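Local coordinates for protein putative metal-dependent hydrolase (Parabacteroides distasonis ATCC 8503, PDB 3KL7) that binds two zinc ions in a metallo-beta-lactamase-like fold and is probably a metal-dependent hydrolase of unknown substrate, at residues A[150-154]-A[155-159]. Sequence-based numbering, arbitrary orientation.
Sequences LTFDG and LRVYI
Phe152 turns the edge of its ring to Val157, whose CG2 lies near the ring plane, 4.1 Å from CE1. Both project from the same face of a tight antiparallel hairpin, and Val157 can reach the ring because CG2 stands beside its own backbone N (CG1 being anti to it, chi1 -179°). On this face Leu150 CD1 also meets Ile159 CD1 at 3.7 Å, the two branched chains slanting across each other. Leu42 of strand 39-44, in the other sheet, packs on Leu150 and Phe152, so large apolar residues suit this inner side of the beta sandwich.

On the opposite face, the Thr151–Arg156 pair is polar. Arg156 crosses Thr151, laying its CG 3.5 Å from OG1 before a bend at chi3 (58°) brings NH1 back toward the same hydroxyl in a weak, oblique hydrogen bond of 3.4 Å. The guanidinium finds a stronger partner in Glu125, through a salt bridge from NH1, while NH2 bonds to Lys173 O.

Paired backbone bonds hold the strands in register: Leu150 with Val157, and Phe152 with Leu155 where the chain reverses. That reversal is a type I' turn with Asp153 and Gly154 at its corners. Both have positive phi, which glycine adopts freely and aspartate tolerates better than most residues; Asp153 OD2 is hydrogen-bonded to Thr24 OG1 and Ser26 OG. Leu155 N closes the turn on Phe152 O at 2.8 Å, approaching from above the carbonyl plane.

For the side chains that meet here, the chemistry divides by face: apolar contacts join the hairpin to the facing sheet, whereas the charge of Arg156 is probably balanced mainly by Glu125, with Thr151 adding little.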
loop_
_atom_site.group_PDB
_atom_site.type_symbol
_atom_site.label_atom_id
_atom_site.label_comp_id
_atom_site.label_asym_id
_atom_site.label_seq_id
_atom_site.Cartn_x
_atom_site.Cartn_y
_atom_site.Cartn_z
ATOM N N LEU A 150 -0.806 -4.079 7.517
ATOM C CA LEU A 150 -1.773 -3.507 8.410
ATOM C C LEU A 150 -2.670 -4.593 8.863
ATOM O O LEU A 150 -3.253 -5.301 8.036
ATOM C CB LEU A 150 -2.590 -2.451 7.673
ATOM C CG LEU A 150 -1.739 -1.400 6.999
ATOM C CD1 LEU A 150 -2.613 -0.434 6.208
ATOM C CD2 LEU A 150 -0.916 -0.677 8.055
ATOM N N THR A 151 -2.794 -4.757 10.169
ATOM C CA THR A 151 -3.614 -5.818 10.717
ATOM C C THR A 151 -4.826 -5.227 11.453
ATOM O O THR A 151 -4.673 -4.434 12.356
ATOM C CB THR A 151 -2.795 -6.726 11.673
ATOM O OG1 THR A 151 -1.616 -7.220 10.985
ATOM C CG2 THR A 151 -3.657 -7.914 12.166
ATOM N N PHE A 152 -6.031 -5.605 11.003
ATOM C CA PHE A 152 -7.275 -5.220 11.651
ATOM C C PHE A 152 -7.961 -6.506 12.156
ATOM O O PHE A 152 -8.423 -7.305 11.359
ATOM C CB PHE A 152 -8.215 -4.541 10.653
ATOM C CG PHE A 152 -7.575 -3.451 9.827
ATOM C CD1 PHE A 152 -6.910 -3.755 8.638
ATOM C CD2 PHE A 152 -7.660 -2.128 10.218
ATOM C CE1 PHE A 152 -6.336 -2.739 7.862
ATOM C CE2 PHE A 152 -7.074 -1.107 9.453
ATOM C CZ PHE A 152 -6.425 -1.412 8.277
ATOM N N ASP A 153 -7.994 -6.710 13.471
ATOM C CA ASP A 153 -8.733 -7.836 14.052
ATOM C C ASP A 153 -8.443 -9.147 13.266
ATOM O O ASP A 153 -9.350 -9.871 12.891
ATOM C CB ASP A 153 -10.242 -7.501 14.033
ATOM C CG ASP A 153 -11.093 -8.519 14.768
ATOM O OD1 ASP A 153 -10.588 -9.193 15.692
ATOM O OD2 ASP A 153 -12.293 -8.627 14.428
ATOM N N GLY A 154 -7.165 -9.411 13.002
ATOM C CA GLY A 154 -6.755 -10.652 12.323
ATOM C C GLY A 154 -6.660 -10.556 10.796
ATOM O O GLY A 154 -6.038 -11.400 10.165
ATOM N N LEU A 155 -7.283 -9.538 10.203
ATOM C CA LEU A 155 -7.241 -9.365 8.751
ATOM C C LEU A 155 -5.979 -8.612 8.395
ATOM O O LEU A 155 -5.814 -7.474 8.807
ATOM C CB LEU A 155 -8.467 -8.582 8.274
ATOM C CG LEU A 155 -8.641 -8.457 6.773
ATOM C CD1 LEU A 155 -9.119 -9.745 6.217
ATOM C CD2 LEU A 155 -9.629 -7.360 6.465
ATOM N N ARG A 156 -5.093 -9.254 7.626
ATOM C CA ARG A 156 -3.783 -8.665 7.275
ATOM C C ARG A 156 -3.742 -8.154 5.846
ATOM O O ARG A 156 -3.952 -8.893 4.912
ATOM C CB ARG A 156 -2.648 -9.683 7.524
ATOM C CG ARG A 156 -2.444 -9.981 9.038
ATOM C CD ARG A 156 -1.642 -11.261 9.337
ATOM N NE ARG A 156 -0.295 -11.305 8.744
ATOM C CZ ARG A 156 0.736 -10.536 9.118
ATOM N NH1 ARG A 156 0.598 -9.621 10.054
ATOM N NH2 ARG A 156 1.906 -10.680 8.534
ATOM N N VAL A 157 -3.474 -6.871 5.704
ATOM C CA VAL A 157 -3.459 -6.204 4.396
ATOM C C VAL A 157 -2.045 -5.738 4.147
ATOM O O VAL A 157 -1.512 -4.941 4.916
ATOM C CB VAL A 157 -4.401 -4.977 4.382
ATOM C CG1 VAL A 157 -4.396 -4.287 3.009
ATOM C CG2 VAL A 157 -5.811 -5.386 4.787
ATOM N N TYR A 158 -1.427 -6.256 3.090
ATOM C CA TYR A 158 -0.046 -5.886 2.723
ATOM C C TYR A 158 -0.083 -4.851 1.619
ATOM O O TYR A 158 -0.585 -5.116 0.535
ATOM C CB TYR A 158 0.723 -7.129 2.273
ATOM C CG TYR A 158 2.081 -6.861 1.639
ATOM C CD1 TYR A 158 2.940 -5.920 2.161
ATOM C CD2 TYR A 158 2.500 -7.583 0.538
ATOM C CE1 TYR A 158 4.200 -5.685 1.583
ATOM C CE2 TYR A 158 3.757 -7.347 -0.057
ATOM C CZ TYR A 158 4.593 -6.396 0.475
ATOM O OH TYR A 158 5.834 -6.163 -0.107
ATOM N N ILE A 159 0.403 -3.653 1.914
ATOM C CA ILE A 159 0.564 -2.615 0.895
ATOM C C ILE A 159 2.077 -2.491 0.571
ATOM O O ILE A 159 2.850 -1.993 1.371
ATOM C CB ILE A 159 -0.014 -1.261 1.379
ATOM C CG1 ILE A 159 -1.548 -1.420 1.673
ATOM C CG2 ILE A 159 0.266 -0.134 0.319
ATOM C CD1 ILE A 159 -2.114 -0.365 2.525
#